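Side-chain contacts in PEPTIDE N-myristoyltransferase (Saccharomyces cerevisiae, PDB 1IIC), which transfers myristate from myristoyl-CoA to the N-terminal glycine of substrate proteins and peptides: residues V239-L242 with F243-Y246; L340-R343 with L344-I348; L347-D350 with A351-A355; L373-D377 with L378-P382. All blocks are in the same frame, centred on the assembly; numbering follows the deposited sequence.

Interaction 1 of 4, residues V239-L242 with F243-Y246; sequences VFEL and FKRY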
loop_
_atom_site.group_PDB
_atom_site.type_symbol
_atom_site.label_atom_id
_atom_site.label_comp_id
_atom_site.label_asym_id
_atom_site.label_seq_id
_atom_site.Cartn_x
_atom_site.Cartn_y
_atom_site.Cartn_z
ATOM N N VAL A 239 0.908 -1.792 -21.764
ATOM C CA VAL A 239 1.371 -1.519 -20.407
ATOM C C VAL A 239 1.203 -2.726 -19.513
ATOM O O VAL A 239 2.082 -3.042 -18.718
ATOM C CB VAL A 239 0.620 -0.314 -19.785
ATOM C CG1 VAL A 239 1.114 -0.057 -18.367
ATOM C CG2 VAL A 239 0.837 0.919 -20.647
ATOM N N PHE A 240 0.077 -3.411 -19.666
ATOM C CA PHE A 240 -0.224 -4.582 -18.863
ATOM C C PHE A 240 0.801 -5.687 -19.031
ATOM O O PHE A 240 1.217 -6.306 -18.053
ATOM C CB PHE A 240 -1.607 -5.117 -19.227
ATOM C CG PHE A 240 -2.024 -6.323 -18.430
ATOM C CD1 PHE A 240 -2.369 -6.204 -17.085
ATOM C CD2 PHE A 240 -2.090 -7.579 -19.029
ATOM C CE1 PHE A 240 -2.778 -7.313 -16.350
ATOM C CE2 PHE A 240 -2.497 -8.696 -18.302
ATOM C CZ PHE A 240 -2.843 -8.559 -16.954
ATOM N N GLU A 241 1.204 -5.942 -20.274
ATOM C CA GLU A 241 2.173 -6.990 -20.552
ATOM C C GLU A 241 3.553 -6.547 -20.067
ATOM O O GLU A 241 4.323 -7.343 -19.537
ATOM C CB GLU A 241 2.200 -7.292 -22.054
ATOM C CG GLU A 241 2.431 -8.758 -22.375
ATOM C CD GLU A 241 1.238 -9.640 -22.027
ATOM O OE1 GLU A 241 1.450 -10.825 -21.695
ATOM O OE2 GLU A 241 0.085 -9.160 -22.100
ATOM N N LEU A 242 3.867 -5.273 -20.261
ATOM C CA LEU A 242 5.148 -4.738 -19.808
ATOM C C LEU A 242 5.223 -4.885 -18.286
ATOM O O LEU A 242 6.240 -5.293 -17.734
ATOM C CB LEU A 242 5.261 -3.254 -20.173
ATOM C CG LEU A 242 6.439 -2.494 -19.550
ATOM C CD1 LEU A 242 7.746 -3.087 -20.030
ATOM C CD2 LEU A 242 6.350 -1.008 -19.919
ATOM N N PHE A 243 4.128 -4.548 -17.618
ATOM C CA PHE A 243 4.061 -4.622 -16.159
ATOM C C PHE A 243 4.255 -6.047 -15.661
ATOM O O PHE A 243 5.126 -6.306 -14.833
ATOM C CB PHE A 243 2.718 -4.085 -15.664
ATOM C CG PHE A 243 2.568 -4.128 -14.176
ATOM C CD1 PHE A 243 3.372 -3.337 -13.357
ATOM C CD2 PHE A 243 1.646 -4.982 -13.586
ATOM C CE1 PHE A 243 3.257 -3.401 -11.974
ATOM C CE2 PHE A 243 1.525 -5.051 -12.204
ATOM C CZ PHE A 243 2.332 -4.260 -11.397
ATOM N N LYS A 244 3.434 -6.958 -16.174
ATOM C CA LYS A 244 3.504 -8.367 -15.806
ATOM C C LYS A 244 4.904 -8.923 -16.014
ATOM O O LYS A 244 5.419 -9.682 -15.192
ATOM C CB LYS A 244 2.507 -9.177 -16.645
ATOM C CG LYS A 244 2.697 -10.682 -16.542
ATOM C CD LYS A 244 1.676 -11.453 -17.385
ATOM C CE LYS A 244 1.921 -12.963 -17.287
ATOM N NZ LYS A 244 0.907 -13.773 -18.034
ATOM N N ARG A 245 5.510 -8.545 -17.131
ATOM C CA ARG A 245 6.837 -9.013 -17.469
ATOM C C ARG A 245 7.841 -8.549 -16.417
ATOM O O ARG A 245 8.589 -9.355 -15.855
ATOM C CB ARG A 245 7.227 -8.478 -18.846
ATOM C CG ARG A 245 8.006 -9.445 -19.698
ATOM C CD ARG A 245 9.367 -9.758 -19.109
ATOM N NE ARG A 245 10.425 -9.504 -20.080
ATOM C CZ ARG A 245 10.462 -10.032 -21.295
ATOM N NH1 ARG A 245 9.493 -10.850 -21.688
ATOM N NH2 ARG A 245 11.455 -9.729 -22.125
ATOM N N TYR A 246 7.852 -7.246 -16.154
ATOM C CA TYR A 246 8.768 -6.678 -15.167
ATOM C C TYR A 246 8.554 -7.308 -13.781
ATOM O O TYR A 246 9.506 -7.773 -13.162
ATOM C CB TYR A 246 8.595 -5.152 -15.117
ATOM C CG TYR A 246 9.404 -4.481 -14.035
ATOM C CD1 TYR A 246 8.827 -4.158 -12.811
ATOM C CD2 TYR A 246 10.765 -4.251 -14.200
ATOM C CE1 TYR A 246 9.585 -3.631 -11.774
ATOM C CE2 TYR A 246 11.532 -3.730 -13.170
ATOM C CZ TYR A 246 10.934 -3.425 -11.956
ATOM O OH TYR A 246 11.685 -2.931 -10.924
#
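F243 N donates to V239 O at 2.8 Å, the shortest of four successive i to i+4 backbone bonds that run through helix 236-247. K244 N to F240 O, at 3.0 Å, is the straightest, with an N-H...O angle of 172°. R245 N reaches E241 O and Y246 N reaches L242 O in the same way, so each carbonyl of the first turn is taken up by an amide of the next. The side chains add little polar contact of their own. E241 and K244 stand on the exposed flank, where E241 OE1 stays 4.7 Å from K244 NZ: opposite charges near each other but not paired. The carboxylate comes closer to the lysine's stem, with E241 OE1 4.4 Å from K244 CD; the K244 chain, extended beyond CG, passes it. At the root of the side chains, F243 CB rests 3.3 Å from V239 O, and R245 CB lies 3.2 Å from E241 O. F243 and Y246 both carry CG anti to the backbone N (chi1 180° and 175°), which sends their rings off the helix and into the fold. F243 meets F261 and Y319, while F240 meets F261 edge to face. R245 turns its guanidinium to F326 in a cation-pi contact, and the Y246 hydroxyl makes a weak hydrogen bond to D370. The two turns are therefore joined by main-chain bonds, with aromatic and aliphatic groups spent on neighbouring elements; the E241 and K244 charges would probably give only a mild attraction along the exposed flank.

Interaction 2 of 4, residues L340-R343 with L344-I348; sequences LKTR and LCELI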
loop_
_atom_site.group_PDB
_atom_site.type_symbol
_atom_site.label_atom_id
_atom_site.label_comp_id
_atom_site.label_asym_id
_atom_site.label_seq_id
_atom_site.Cartn_x
_atom_site.Cartn_y
_atom_site.Cartn_z
ATOM N N LEU A 340 19.133 -0.511 -15.380
ATOM C CA LEU A 340 17.870 -0.329 -14.653
ATOM C C LEU A 340 17.925 0.876 -13.710
ATOM O O LEU A 340 16.981 1.666 -13.639
ATOM C CB LEU A 340 17.538 -1.576 -13.827
ATOM C CG LEU A 340 16.079 -1.965 -13.486
ATOM C CD1 LEU A 340 16.012 -2.395 -12.032
ATOM C CD2 LEU A 340 15.097 -0.835 -13.750
ATOM N N LYS A 341 19.034 1.014 -12.990
ATOM C CA LYS A 341 19.189 2.117 -12.053
ATOM C C LYS A 341 19.120 3.480 -12.739
ATOM O O LYS A 341 18.490 4.407 -12.233
ATOM C CB LYS A 341 20.511 2.007 -11.294
ATOM C CG LYS A 341 20.678 3.174 -10.364
ATOM C CD LYS A 341 22.001 3.221 -9.661
ATOM C CE LYS A 341 21.980 4.366 -8.660
ATOM N NZ LYS A 341 23.343 4.775 -8.237
ATOM N N THR A 342 19.777 3.603 -13.887
ATOM C CA THR A 342 19.771 4.858 -14.624
ATOM C C THR A 342 18.363 5.213 -15.099
ATOM O O THR A 342 17.974 6.375 -15.072
ATOM C CB THR A 342 20.714 4.803 -15.843
ATOM O OG1 THR A 342 22.054 4.606 -15.392
ATOM C CG2 THR A 342 20.658 6.125 -16.635
ATOM N N ARG A 343 17.596 4.213 -15.524
ATOM C CA ARG A 343 16.243 4.477 -16.005
ATOM C C ARG A 343 15.282 4.825 -14.862
ATOM O O ARG A 343 14.501 5.770 -14.958
ATOM C CB ARG A 343 15.720 3.272 -16.789
ATOM C CG ARG A 343 14.460 3.548 -17.579
ATOM C CD ARG A 343 14.640 4.784 -18.459
ATOM N NE ARG A 343 13.564 4.940 -19.425
ATOM C CZ ARG A 343 13.493 5.928 -20.310
ATOM N NH1 ARG A 343 14.443 6.862 -20.349
ATOM N NH2 ARG A 343 12.488 5.963 -21.178
ATOM N N LEU A 344 15.354 4.064 -13.777
ATOM C CA LEU A 344 14.489 4.304 -12.626
ATOM C C LEU A 344 14.771 5.667 -12.015
ATOM O O LEU A 344 13.850 6.390 -11.648
ATOM C CB LEU A 344 14.666 3.202 -11.572
ATOM C CG LEU A 344 14.217 1.793 -11.992
ATOM C CD1 LEU A 344 14.290 0.862 -10.791
ATOM C CD2 LEU A 344 12.783 1.825 -12.545
ATOM N N CYS A 345 16.042 6.020 -11.895
ATOM C CA CYS A 345 16.381 7.329 -11.353
ATOM C C CYS A 345 15.758 8.412 -12.235
ATOM O O CYS A 345 15.340 9.453 -11.733
ATOM C CB CYS A 345 17.905 7.515 -11.287
ATOM S SG CYS A 345 18.684 6.647 -9.917
ATOM N N GLU A 346 15.692 8.164 -13.544
ATOM C CA GLU A 346 15.103 9.128 -14.482
ATOM C C GLU A 346 13.589 9.192 -14.315
ATOM O O GLU A 346 13.019 10.261 -14.113
ATOM C CB GLU A 346 15.416 8.743 -15.936
ATOM C CG GLU A 346 16.880 8.841 -16.340
ATOM C CD GLU A 346 17.154 8.290 -17.746
ATOM O OE1 GLU A 346 18.300 8.445 -18.224
ATOM O OE2 GLU A 346 16.236 7.698 -18.368
ATOM N N LEU A 347 12.941 8.039 -14.423
ATOM C CA LEU A 347 11.491 7.963 -14.289
ATOM C C LEU A 347 10.968 8.462 -12.938
ATOM O O LEU A 347 10.010 9.243 -12.875
ATOM C CB LEU A 347 11.022 6.519 -14.492
ATOM C CG LEU A 347 11.175 5.877 -15.869
ATOM C CD1 LEU A 347 10.528 4.510 -15.848
ATOM C CD2 LEU A 347 10.521 6.737 -16.940
ATOM N N ILE A 348 11.594 8.021 -11.851
ATOM C CA ILE A 348 11.119 8.420 -10.537
ATOM C C ILE A 348 11.428 9.883 -10.214
ATOM O O ILE A 348 10.766 10.488 -9.373
ATOM C CB ILE A 348 11.663 7.458 -9.454
ATOM C CG1 ILE A 348 11.232 6.027 -9.807
ATOM C CG2 ILE A 348 11.101 7.823 -8.067
ATOM C CD1 ILE A 348 9.723 5.859 -10.030
#
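Helix 334-357 is the crossover of a beta-alpha-beta unit between the parallel strands 311-322 and 362-366, and residues 340-348 form about two and a half of its turns. R343 and E346, both partly exposed at the border where the helix meets strands 278-284 and 290-303, make an i to i+3 salt bridge: R343 NH1 donates to E346 OE2 at 2.8 Å, with an N-H...O angle of 147°. The guanidinium and carboxylate planes are turned 68° apart, so one nitrogen meets one oxygen and the groups do not pair flat. A bend at chi2 (52°) folds the arginine back toward the glutamate, bringing R343 CD within 3.3 Å of E346 OE2. L347 CD2 lies over one guanidinium face, while NH2 has a second acid in D292. On the buried side L340 CD2 approaches L344 CG at 3.3 Å, a fit probably strained or imprecise, as L340 chi2 lies off the staggered positions. On another side of the helix K341 CG passes 4.0 Å from C345 SG, and the lysine's amine goes on to D377. Two carboxylates, E346 and D292, thus share the R343 guanidinium and probably fix its orientation, tying the helix to strand 290-303, while the leucine pair is apolar.

Interaction 3 of 4, residues L347-D350 with A351-A355; sequences LIYD and ACILA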
loop_
_atom_site.group_PDB
_atom_site.type_symbol
_atom_site.label_atom_id
_atom_site.label_comp_id
_atom_site.label_asym_id
_atom_site.label_seq_id
_atom_site.Cartn_x
_atom_site.Cartn_y
_atom_site.Cartn_z
ATOM N N LEU A 347 12.941 8.039 -14.423
ATOM C CA LEU A 347 11.491 7.963 -14.289
ATOM C C LEU A 347 10.968 8.462 -12.938
ATOM O O LEU A 347 10.010 9.243 -12.875
ATOM C CB LEU A 347 11.022 6.519 -14.492
ATOM C CG LEU A 347 11.175 5.877 -15.869
ATOM C CD1 LEU A 347 10.528 4.510 -15.848
ATOM C CD2 LEU A 347 10.521 6.737 -16.940
ATOM N N ILE A 348 11.594 8.021 -11.851
ATOM C CA ILE A 348 11.119 8.420 -10.537
ATOM C C ILE A 348 11.428 9.883 -10.214
ATOM O O ILE A 348 10.766 10.488 -9.373
ATOM C CB ILE A 348 11.663 7.458 -9.454
ATOM C CG1 ILE A 348 11.232 6.027 -9.807
ATOM C CG2 ILE A 348 11.101 7.823 -8.067
ATOM C CD1 ILE A 348 9.723 5.859 -10.030
ATOM N N TYR A 349 12.418 10.456 -10.891
ATOM C CA TYR A 349 12.752 11.865 -10.685
ATOM C C TYR A 349 11.603 12.678 -11.300
ATOM O O TYR A 349 11.186 13.700 -10.766
ATOM C CB TYR A 349 14.066 12.209 -11.382
ATOM C CG TYR A 349 14.555 13.619 -11.129
ATOM C CD1 TYR A 349 14.959 14.016 -9.858
ATOM C CD2 TYR A 349 14.674 14.537 -12.173
ATOM C CE1 TYR A 349 15.485 15.297 -9.627
ATOM C CE2 TYR A 349 15.201 15.825 -11.957
ATOM C CZ TYR A 349 15.604 16.191 -10.681
ATOM O OH TYR A 349 16.146 17.437 -10.454
ATOM N N ASP A 350 11.100 12.210 -12.434
ATOM C CA ASP A 350 9.972 12.853 -13.096
ATOM C C ASP A 350 8.711 12.614 -12.257
ATOM O O ASP A 350 7.812 13.449 -12.216
ATOM C CB ASP A 350 9.782 12.274 -14.499
ATOM C CG ASP A 350 10.778 12.842 -15.502
ATOM O OD1 ASP A 350 10.797 12.381 -16.663
ATOM O OD2 ASP A 350 11.545 13.760 -15.124
ATOM N N ALA A 351 8.652 11.467 -11.588
ATOM C CA ALA A 351 7.506 11.150 -10.749
ATOM C C ALA A 351 7.433 12.179 -9.625
ATOM O O ALA A 351 6.358 12.635 -9.284
ATOM C CB ALA A 351 7.637 9.751 -10.179
ATOM N N CYS A 352 8.581 12.548 -9.058
ATOM C CA CYS A 352 8.605 13.540 -7.987
ATOM C C CYS A 352 8.175 14.895 -8.526
ATOM O O CYS A 352 7.529 15.689 -7.823
ATOM C CB CYS A 352 10.008 13.661 -7.381
ATOM S SG CYS A 352 10.568 12.221 -6.470
ATOM N N ILE A 353 8.553 15.162 -9.773
ATOM C CA ILE A 353 8.199 16.415 -10.425
ATOM C C ILE A 353 6.696 16.446 -10.657
ATOM O O ILE A 353 6.040 17.466 -10.422
ATOM C CB ILE A 353 8.943 16.567 -11.770
ATOM C CG1 ILE A 353 10.417 16.869 -11.500
ATOM C CG2 ILE A 353 8.317 17.678 -12.607
ATOM C CD1 ILE A 353 11.313 16.728 -12.728
ATOM N N LEU A 354 6.144 15.327 -11.110
ATOM C CA LEU A 354 4.709 15.257 -11.351
ATOM C C LEU A 354 3.908 15.305 -10.049
ATOM O O LEU A 354 2.845 15.917 -9.999
ATOM C CB LEU A 354 4.372 13.989 -12.134
ATOM C CG LEU A 354 4.854 14.063 -13.576
ATOM C CD1 LEU A 354 5.038 12.672 -14.164
ATOM C CD2 LEU A 354 3.837 14.878 -14.370
ATOM N N ALA A 355 4.416 14.664 -8.998
ATOM C CA ALA A 355 3.722 14.666 -7.705
ATOM C C ALA A 355 3.757 16.060 -7.095
ATOM O O ALA A 355 2.765 16.528 -6.533
ATOM C CB ALA A 355 4.373 13.672 -6.754
#
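Y349 has CG anti to its backbone N (chi1 -175°), while I353 sets CG1 beside its own N (chi1 -73°) and extends CD1 back toward the preceding turn. The isoleucine methyl thereby comes obliquely to the tyrosine ring, I353 CD1 lying 4.1 Å from Y349 CD2 and equally far from CE2. The same CD1 lies 3.8 Å from D350 OD2, since D350 and I353 run side by side and point the same way. That carboxylate is buried, but both oxygens are engaged: OD1 with the T225 hydroxyl and OD2 with the backbone N of K224. Nearer the sheet, I348 CD1 approaches A351 CB at 4.4 Å, and the small alanine lies against F294 and F363. Main-chain bonds run throughout, the shortest being L354 N to D350 O at 2.7 Å; C352 N meets I348 O at 3.0 Å. D350 therefore brings a buried acid to the 223-225 loop, where two hydrogen bonds probably compensate for lost solvent; these donors should stabilise its carboxylate form, while the apolar I353 methyl beside it offers no polar contact.

Interaction 4 of 4, residues L373-D377 with L378-P382; sequences LFLDD and LKFGP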
loop_
_atom_site.group_PDB
_atom_site.type_symbol
_atom_site.label_atom_id
_atom_site.label_comp_id
_atom_site.label_asym_id
_atom_site.label_seq_id
_atom_site.Cartn_x
_atom_site.Cartn_y
_atom_site.Cartn_z
ATOM N N LEU A 373 17.453 1.158 -5.729
ATOM C CA LEU A 373 18.369 1.601 -6.776
ATOM C C LEU A 373 18.287 3.113 -6.931
ATOM O O LEU A 373 19.256 3.743 -7.362
ATOM C CB LEU A 373 18.049 0.938 -8.129
ATOM C CG LEU A 373 18.323 -0.574 -8.208
ATOM C CD1 LEU A 373 17.895 -1.135 -9.552
ATOM C CD2 LEU A 373 19.782 -0.826 -7.962
ATOM N N PHE A 374 17.137 3.693 -6.575
ATOM C CA PHE A 374 16.944 5.139 -6.694
ATOM C C PHE A 374 16.675 5.919 -5.404
ATOM O O PHE A 374 16.932 7.115 -5.342
ATOM C CB PHE A 374 15.818 5.438 -7.695
ATOM C CG PHE A 374 14.464 4.913 -7.280
ATOM C CD1 PHE A 374 13.727 5.547 -6.285
ATOM C CD2 PHE A 374 13.915 3.798 -7.912
ATOM C CE1 PHE A 374 12.468 5.086 -5.929
ATOM C CE2 PHE A 374 12.651 3.327 -7.564
ATOM C CZ PHE A 374 11.923 3.975 -6.567
ATOM N N LEU A 375 16.165 5.248 -4.379
ATOM C CA LEU A 375 15.829 5.911 -3.126
ATOM C C LEU A 375 16.821 6.971 -2.623
ATOM O O LEU A 375 16.455 8.140 -2.497
ATOM C CB LEU A 375 15.562 4.855 -2.043
ATOM C CG LEU A 375 14.118 4.573 -1.564
ATOM C CD1 LEU A 375 13.081 5.020 -2.570
ATOM C CD2 LEU A 375 13.972 3.072 -1.250
ATOM N N ASP A 376 18.064 6.587 -2.343
ATOM C CA ASP A 376 19.052 7.554 -1.839
ATOM C C ASP A 376 19.442 8.654 -2.831
ATOM O O ASP A 376 19.538 9.829 -2.467
ATOM C CB ASP A 376 20.329 6.841 -1.382
ATOM C CG ASP A 376 20.098 5.934 -0.187
ATOM O OD1 ASP A 376 19.453 6.378 0.793
ATOM O OD2 ASP A 376 20.575 4.776 -0.235
ATOM N N ASP A 377 19.673 8.275 -4.081
ATOM C CA ASP A 377 20.056 9.247 -5.090
ATOM C C ASP A 377 18.990 10.307 -5.329
ATOM O O ASP A 377 19.307 11.448 -5.665
ATOM C CB ASP A 377 20.380 8.540 -6.401
ATOM C CG ASP A 377 21.575 7.621 -6.278
ATOM O OD1 ASP A 377 22.397 7.837 -5.360
ATOM O OD2 ASP A 377 21.705 6.687 -7.101
ATOM N N LEU A 378 17.729 9.934 -5.143
ATOM C CA LEU A 378 16.635 10.864 -5.370
ATOM C C LEU A 378 16.184 11.545 -4.087
ATOM O O LEU A 378 15.134 12.184 -4.036
ATOM C CB LEU A 378 15.474 10.140 -6.059
ATOM C CG LEU A 378 15.843 9.676 -7.472
ATOM C CD1 LEU A 378 14.630 9.037 -8.151
ATOM C CD2 LEU A 378 16.330 10.884 -8.285
ATOM N N LYS A 379 16.992 11.388 -3.047
ATOM C CA LYS A 379 16.750 12.029 -1.761
ATOM C C LYS A 379 15.539 11.590 -0.946
ATOM O O LYS A 379 14.943 12.400 -0.236
ATOM C CB LYS A 379 16.730 13.551 -1.963
ATOM C CG LYS A 379 17.978 14.036 -2.701
ATOM C CD LYS A 379 17.950 15.524 -3.031
ATOM C CE LYS A 379 19.206 15.896 -3.821
ATOM N NZ LYS A 379 19.143 17.262 -4.383
ATOM N N PHE A 380 15.160 10.321 -1.055
ATOM C CA PHE A 380 14.065 9.823 -0.236
ATOM C C PHE A 380 14.775 9.557 1.081
ATOM O O PHE A 380 15.582 8.639 1.176
ATOM C CB PHE A 380 13.489 8.508 -0.776
ATOM C CG PHE A 380 12.615 8.677 -1.976
ATOM C CD1 PHE A 380 13.163 8.955 -3.222
ATOM C CD2 PHE A 380 11.235 8.590 -1.854
ATOM C CE1 PHE A 380 12.341 9.148 -4.337
ATOM C CE2 PHE A 380 10.406 8.779 -2.955
ATOM C CZ PHE A 380 10.955 9.058 -4.200
ATOM N N GLY A 381 14.494 10.380 2.084
ATOM C CA GLY A 381 15.142 10.217 3.373
ATOM C C GLY A 381 14.597 9.068 4.196
ATOM O O GLY A 381 13.420 8.726 4.095
ATOM N N PRO A 382 15.447 8.446 5.029
ATOM C CA PRO A 382 15.082 7.323 5.893
ATOM C C PRO A 382 13.943 7.705 6.831
ATOM O O PRO A 382 14.066 8.666 7.588
ATOM C CB PRO A 382 16.373 7.058 6.668
ATOM C CG PRO A 382 17.439 7.497 5.705
ATOM C CD PRO A 382 16.868 8.793 5.203
HETATM O O HOH W 1 16.541 6.189 1.678
#
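The chain reverses through a type I beta turn from D376 to K379, with L378 N bonded to F374 O (2.9 Å) and F380 N to L375 O (2.9 Å) around it. K379 N to D376 O, at 3.0 Å, completes with the F380 bond a Schellman motif that closes the short helical stretch 375-377; the positive phi of K379 (67°) lets F380 N return to L375 O. Among the side chains, L375 and F380 meet at about a right angle: L375 CD1 sits over one face of the F380 ring, 4.1 Å from its centroid and 25° off the normal, a CH-pi contact displaced toward the rim at CG. L378 CB lies in plane at the edge of the same ring. F374 places CG between its backbone N and carbonyl carbon (chi1 63°), a crowded position that stands the ring beside L378 and F380. From there F374 CB touches L378 CD1 at 3.8 Å, and F380 CE1 comes to the edge of the F374 ring, 4.3 Å from F374 CD1. On the outer side a water donates both to D376 OD1 and to F380 O, the latter at 2.7 Å, bridging the turn to the residue just before strand 381-392. The remaining charges reach outward, D377 to K341 and K379 to the carbonyl of E216. The loop joins strand 362-366 to strand 381-392: F374 and L378 pack on I348 of helix 334-357, F374 also on strand 311-322, and F380 lies against T187 and R189 of strand 182-190, which G381 joins by backbone bonds to H188.

Overall arrangement
Interactions 2 and 3 are successive turns of helix 334-357, sharing L347 and I348, with centres 10 Å apart. Interaction 3 is the most buried, mostly apolar with one acid hydrogen-bonded to a loop; interaction 2 is mixed, with a leucine pair inward and a salt bridge at the border between the helix and strands 278-284 and 290-303. Interaction 4 is a loop turn whose two phenylalanines and leucines pack against both: I348 meets L378 and F374, and C352 meets F380. Interaction 1 lies on the separate helix 236-247, its centre about 17 Å from that of interaction 2 and touching none of the others. It has exposed charges that do not contact each other on one flank and aromatics on the other.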